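Local coordinates for catechol 2,3-dioxygenase (PDB 3HPY), which probably catalyses the iron-dependent extradiol cleavage of catechol by O2 to 2-hydroxy-6-oxohexa-2,4-dienoate, and works as a homotetramer, at residues 155-160 / 212-217; 111-116 / 162-167. All blocks are in the same frame, centred on the assembly; numbering follows the deposited sequence.

Interaction 1. Residues 155-160 / 212-217; sequences CLLYGP and GKLHHC. With FE (Fe (III) ion), chain I; MCT (4-methylcatechol), chain J.
Strands 155-159 and 213-217 pair antiparallel at 156°, their axes 4.6 Å apart, and a classic beta bulge interrupts the ladder where H215 and H216 both face L156. The carbonyl L156 O takes two N-H groups there: H215 N at 3.0 Å and, weakly, H216 N. L156 N returns a bond to H216 O (2.8 Å), and farther along Y158 N gives K213 O an almost straight one, approaching above the carbonyl plane. In this C-terminal glyoxalase-type (vicinal oxygen chelate) module the ladder carries an iron ligand. L156, Y158, K213 and H216 share one face of the sheet; C155, L157, L214 and C217 share the other, where L157 CD1 meets L214 CD2 at 4.0 Å. The extra bulge residue, H215, turns its side chain toward strand 155-159: its ring lies beside that of Y158 with planes only 21° apart but slid so far that they barely overlap, while its CB rests on L156 CD2 (3.6 Å). The H216 imidazole, set by chi1 of 73° with CG between the backbone N and carbonyl carbon, is approached obliquely by L156 CB, 3.5 Å from its CE1. H154 and E267 complete the protein ligands of the iron, and 4-methylcatechol chelates it through O3 and O4. L156 CD1 reaches 3.8 Å from O3 of this ligand, and H216 NE2 binds the iron at 2.4 Å.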
loop_
_atom_site.group_PDB
_atom_site.type_symbol
_atom_site.label_atom_id
_atom_site.label_comp_id
_atom_site.label_asym_id
_atom_site.label_seq_id
_atom_site.Cartn_x
_atom_site.Cartn_y
_atom_site.Cartn_z
ATOM N N CYS C 155 23.286 9.872 -0.171
ATOM C CA CYS C 155 24.162 9.259 0.813
ATOM C C CYS C 155 24.267 10.266 1.942
ATOM O O CYS C 155 23.968 11.450 1.759
ATOM C CB CYS C 155 25.550 8.959 0.231
ATOM S SG CYS C 155 26.629 10.402 0.000
ATOM N N LEU C 156 24.659 9.796 3.117
ATOM C CA LEU C 156 24.798 10.674 4.263
ATOM C C LEU C 156 26.226 10.519 4.757
ATOM O O LEU C 156 26.649 9.421 5.115
ATOM C CB LEU C 156 23.797 10.280 5.351
ATOM C CG LEU C 156 23.560 11.234 6.525
ATOM C CD1 LEU C 156 22.364 10.752 7.337
ATOM C CD2 LEU C 156 24.788 11.296 7.406
ATOM N N LEU C 157 26.967 11.622 4.752
ATOM C CA LEU C 157 28.355 11.614 5.185
ATOM C C LEU C 157 28.533 12.232 6.556
ATOM O O LEU C 157 27.782 13.123 6.958
ATOM C CB LEU C 157 29.238 12.379 4.195
ATOM C CG LEU C 157 29.237 11.963 2.727
ATOM C CD1 LEU C 157 29.057 10.453 2.596
ATOM C CD2 LEU C 157 28.138 12.712 2.016
ATOM N N TYR C 158 29.548 11.744 7.261
ATOM C CA TYR C 158 29.899 12.231 8.586
ATOM C C TYR C 158 31.311 12.784 8.540
ATOM O O TYR C 158 32.247 12.082 8.177
ATOM C CB TYR C 158 29.846 11.101 9.606
ATOM C CG TYR C 158 28.547 11.016 10.354
ATOM C CD1 TYR C 158 27.345 10.807 9.680
ATOM C CD2 TYR C 158 28.516 11.119 11.744
ATOM C CE1 TYR C 158 26.142 10.694 10.376
ATOM C CE2 TYR C 158 27.317 11.010 12.449
ATOM C CZ TYR C 158 26.134 10.796 11.757
ATOM O OH TYR C 158 24.946 10.672 12.437
ATOM N N GLY C 159 31.456 14.047 8.904
ATOM C CA GLY C 159 32.765 14.663 8.893
ATOM C C GLY C 159 32.676 16.016 9.557
ATOM O O GLY C 159 31.574 16.525 9.763
ATOM N N PRO C 160 33.819 16.619 9.913
ATOM C CA PRO C 160 33.878 17.934 10.563
ATOM C C PRO C 160 33.590 19.115 9.628
ATOM O O PRO C 160 33.607 18.967 8.401
ATOM C CB PRO C 160 35.300 17.975 11.118
ATOM C CG PRO C 160 36.072 17.165 10.103
ATOM C CD PRO C 160 35.150 15.988 9.869
ATOM N N GLY C 212 35.772 11.772 6.591
ATOM C CA GLY C 212 35.726 10.719 5.592
ATOM C C GLY C 212 34.812 9.570 5.966
ATOM O O GLY C 212 34.811 8.521 5.311
ATOM N N LYS C 213 34.026 9.772 7.018
ATOM C CA LYS C 213 33.111 8.745 7.489
ATOM C C LYS C 213 31.861 8.620 6.622
ATOM O O LYS C 213 31.274 9.613 6.201
ATOM C CB LYS C 213 32.716 9.021 8.943
ATOM C CG LYS C 213 33.815 8.671 9.950
ATOM C CD LYS C 213 34.120 7.172 9.912
ATOM C CE LYS C 213 35.254 6.765 10.848
ATOM N NZ LYS C 213 36.580 7.245 10.378
ATOM N N LEU C 214 31.464 7.382 6.364
ATOM C CA LEU C 214 30.290 7.107 5.557
ATOM C C LEU C 214 29.188 6.548 6.439
ATOM O O LEU C 214 29.333 5.461 6.995
ATOM C CB LEU C 214 30.644 6.101 4.458
ATOM C CG LEU C 214 29.545 5.508 3.564
ATOM C CD1 LEU C 214 28.974 4.269 4.219
ATOM C CD2 LEU C 214 28.463 6.537 3.285
ATOM N N HIS C 215 28.097 7.292 6.588
ATOM C CA HIS C 215 26.991 6.800 7.402
ATOM C C HIS C 215 26.235 5.760 6.579
ATOM O O HIS C 215 26.009 4.638 7.036
ATOM C CB HIS C 215 26.036 7.927 7.804
ATOM C CG HIS C 215 25.040 7.521 8.849
ATOM N ND1 HIS C 215 25.254 7.719 10.197
ATOM C CD2 HIS C 215 23.853 6.878 8.748
ATOM C CE1 HIS C 215 24.244 7.213 10.882
ATOM N NE2 HIS C 215 23.380 6.696 10.026
ATOM N N HIS C 216 25.854 6.130 5.361
ATOM C CA HIS C 216 25.139 5.210 4.492
ATOM C C HIS C 216 24.851 5.785 3.117
ATOM O O HIS C 216 24.801 7.002 2.941
ATOM C CB HIS C 216 23.804 4.818 5.117
ATOM C CG HIS C 216 22.782 5.909 5.089
ATOM N ND1 HIS C 216 22.606 6.790 6.133
ATOM C CD2 HIS C 216 21.868 6.252 4.150
ATOM C CE1 HIS C 216 21.629 7.626 5.842
ATOM N NE2 HIS C 216 21.161 7.323 4.644
ATOM N N CYS C 217 24.672 4.893 2.148
ATOM C CA CYS C 217 24.298 5.277 0.790
ATOM C C CYS C 217 22.824 4.873 0.747
ATOM O O CYS C 217 22.454 3.846 1.321
ATOM C CB CYS C 217 25.086 4.482 -0.256
ATOM S SG CYS C 217 26.735 5.144 -0.634
HETATM FE FE FE I . 19.220 8.445 3.952
HETATM C C1 MCT J . 17.535 11.114 7.888
HETATM C C2 MCT J . 18.551 10.244 7.460
HETATM C C3 MCT J . 18.514 9.735 6.141
HETATM O O3 MCT J . 19.476 8.904 5.732
HETATM C C4 MCT J . 17.470 10.099 5.247
HETATM O O4 MCT J . 17.454 9.596 3.981
HETATM C C5 MCT J . 16.443 10.982 5.682
HETATM C C6 MCT J . 16.487 11.485 7.006
HETATM C C MCT J . 17.561 11.653 9.283
#

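Interaction 2. Residues 111-116 / 162-167; sequences ELPSGH and IAEVQK
An apolar contact between a tight turn and the flank of a helix joins the two halves of the chain: P113, S114 and L112, from the loop between strands 107-111 and 117-121, lie against V165 and E164 of helix 162-171. No hydrogen bond crosses it. The loop is a type I beta turn from L112 to G115, closed by G115 N to L112 O, and the bond from L112 N to H116 O ties its base; the turn thus presents its first three side chains to the helix. V165 is the centre. With CG1 anti to the backbone N (chi1 172°) its two methyls part: CG1 meets L112 CD1 at 3.8 Å, the two side chains crossing at about a right angle, whereas CG2 sits 3.6 Å from S114 OG and 4.0 Å from P113 CD. One turn corner therefore touches both branches of a single valine. At the exposed margin E164 crosses the proline ring obliquely, its CB 3.8 Å from P113 CG; the chain beyond CG is extended, and the carboxylate oxygen OE2 comes 3.4 Å from that same P113 CG. On the buried side S114 OG shares a short hydrogen bond with H116 ND1 (2.6 Å), which, with the bond from H116 NE2 to K213 O, holds the imidazole in its rotation and satisfies the hydroxyl that the V165 methyl covers. F205 of strand 203-207 packs on L112, S114 and V165, and I168 and F169, farther along the helix, also touch L112. Far from the iron site, the contact forms part of the interface between the N- and C-terminal modules of a two-domain extradiol dioxygenase, a beta-hairpin turn of one resting on a helix of the other.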
loop_
_atom_site.group_PDB
_atom_site.type_symbol
_atom_site.label_atom_id
_atom_site.label_comp_id
_atom_site.label_asym_id
_atom_site.label_seq_id
_atom_site.Cartn_x
_atom_site.Cartn_y
_atom_site.Cartn_z
ATOM N N GLU C 111 38.348 17.524 -2.563
ATOM C CA GLU C 111 38.122 17.085 -1.191
ATOM C C GLU C 111 37.415 18.182 -0.407
ATOM O O GLU C 111 37.748 19.366 -0.528
ATOM C CB GLU C 111 39.455 16.740 -0.509
ATOM C CG GLU C 111 39.304 15.999 0.827
ATOM C CD GLU C 111 40.623 15.814 1.570
ATOM O OE1 GLU C 111 41.601 15.323 0.960
ATOM O OE2 GLU C 111 40.675 16.157 2.773
ATOM N N LEU C 112 36.426 17.783 0.385
ATOM C CA LEU C 112 35.671 18.727 1.195
ATOM C C LEU C 112 36.319 18.857 2.568
ATOM O O LEU C 112 37.154 18.033 2.954
ATOM C CB LEU C 112 34.221 18.251 1.370
ATOM C CG LEU C 112 33.207 18.390 0.226
ATOM C CD1 LEU C 112 31.904 17.718 0.646
ATOM C CD2 LEU C 112 32.961 19.859 -0.102
ATOM N N PRO C 113 35.938 19.897 3.322
ATOM C CA PRO C 113 36.470 20.145 4.665
ATOM C C PRO C 113 36.178 18.963 5.585
ATOM O O PRO C 113 36.902 18.716 6.557
ATOM C CB PRO C 113 35.719 21.395 5.104
ATOM C CG PRO C 113 35.500 22.115 3.824
ATOM C CD PRO C 113 35.079 21.012 2.889
ATOM N N SER C 114 35.105 18.242 5.264
ATOM C CA SER C 114 34.678 17.084 6.038
ATOM C C SER C 114 35.534 15.858 5.740
ATOM O O SER C 114 35.339 14.793 6.330
ATOM C CB SER C 114 33.208 16.775 5.736
ATOM O OG SER C 114 33.010 16.539 4.347
ATOM N N GLY C 115 36.470 16.009 4.807
ATOM C CA GLY C 115 37.355 14.914 4.463
ATOM C C GLY C 115 36.896 14.007 3.338
ATOM O O GLY C 115 37.690 13.207 2.841
ATOM N N HIS C 116 35.634 14.131 2.923
ATOM C CA HIS C 116 35.092 13.286 1.857
ATOM C C HIS C 116 35.439 13.764 0.462
ATOM O O HIS C 116 35.405 14.962 0.183
ATOM C CB HIS C 116 33.570 13.190 1.965
ATOM C CG HIS C 116 33.087 12.911 3.347
ATOM N ND1 HIS C 116 32.892 13.907 4.278
ATOM C CD2 HIS C 116 32.824 11.745 3.982
ATOM C CE1 HIS C 116 32.533 13.367 5.428
ATOM N NE2 HIS C 116 32.485 12.055 5.276
ATOM N N ILE C 162 30.705 21.173 8.983
ATOM C CA ILE C 162 29.537 21.029 8.117
ATOM C C ILE C 162 29.182 22.372 7.483
ATOM O O ILE C 162 28.736 22.432 6.337
ATOM C CB ILE C 162 28.316 20.507 8.920
ATOM C CG1 ILE C 162 28.653 19.160 9.566
ATOM C CG2 ILE C 162 27.118 20.357 8.016
ATOM C CD1 ILE C 162 29.138 18.103 8.588
ATOM N N ALA C 163 29.383 23.448 8.241
ATOM C CA ALA C 163 29.092 24.792 7.750
ATOM C C ALA C 163 29.846 25.061 6.456
ATOM O O ALA C 163 29.254 25.476 5.463
ATOM C CB ALA C 163 29.464 25.829 8.795
ATOM N N GLU C 164 31.154 24.823 6.467
ATOM C CA GLU C 164 31.955 25.042 5.271
ATOM C C GLU C 164 31.467 24.158 4.127
ATOM O O GLU C 164 31.399 24.615 2.979
ATOM C CB GLU C 164 33.436 24.767 5.545
ATOM C CG GLU C 164 34.124 25.788 6.451
ATOM C CD GLU C 164 35.628 25.545 6.560
ATOM O OE1 GLU C 164 36.263 26.096 7.488
ATOM O OE2 GLU C 164 36.177 24.805 5.711
ATOM N N VAL C 165 31.128 22.900 4.428
ATOM C CA VAL C 165 30.634 21.995 3.385
ATOM C C VAL C 165 29.365 22.573 2.773
ATOM O O VAL C 165 29.191 22.563 1.555
ATOM C CB VAL C 165 30.309 20.582 3.926
ATOM C CG1 VAL C 165 29.620 19.750 2.837
ATOM C CG2 VAL C 165 31.580 19.885 4.360
ATOM N N GLN C 166 28.483 23.079 3.627
ATOM C CA GLN C 166 27.243 23.669 3.159
ATOM C C GLN C 166 27.530 24.808 2.173
ATOM O O GLN C 166 26.974 24.835 1.070
ATOM C CB GLN C 166 26.420 24.173 4.349
ATOM C CG GLN C 166 25.221 25.029 3.957
ATOM C CD GLN C 166 24.228 25.232 5.088
ATOM O OE1 GLN C 166 24.597 25.265 6.266
ATOM N NE2 GLN C 166 22.957 25.391 4.731
ATOM N N LYS C 167 28.409 25.729 2.565
ATOM C CA LYS C 167 28.761 26.870 1.726
ATOM C C LYS C 167 29.157 26.447 0.320
ATOM O O LYS C 167 28.690 27.020 -0.663
ATOM C CB LYS C 167 29.918 27.668 2.344
ATOM C CG LYS C 167 29.618 28.290 3.696
ATOM C CD LYS C 167 30.744 29.239 4.161
ATOM C CE LYS C 167 31.975 28.504 4.726
ATOM N NZ LYS C 167 32.834 27.838 3.692
#

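How the interactions relate
Interaction 1 is one antiparallel strand pair within the C-terminal module's sheet; interaction 2 lays an N-terminal turn on the helix following strand 151-159. With centres 11 Å apart, they join directly: H116 NE2 hydrogen-bonds K213 O, which also serves its strand partner, and G212 N probably bonds S114 O. The strand pair is held by backbone hydrogen bonds and puts H216 on the iron; turn and helix meet without any, mostly through methyl and ring carbons plus the oxygens of S114 and E164. Interaction 1 is partly buried, C155-L157, H216 and C217 inside and K213 exposed. Interaction 2, though farther from the chain centre (about 16 against 10 Å, between centres), buries L112, S114 and V165, leaving E164 exposed. L157 and V165 both touch F205.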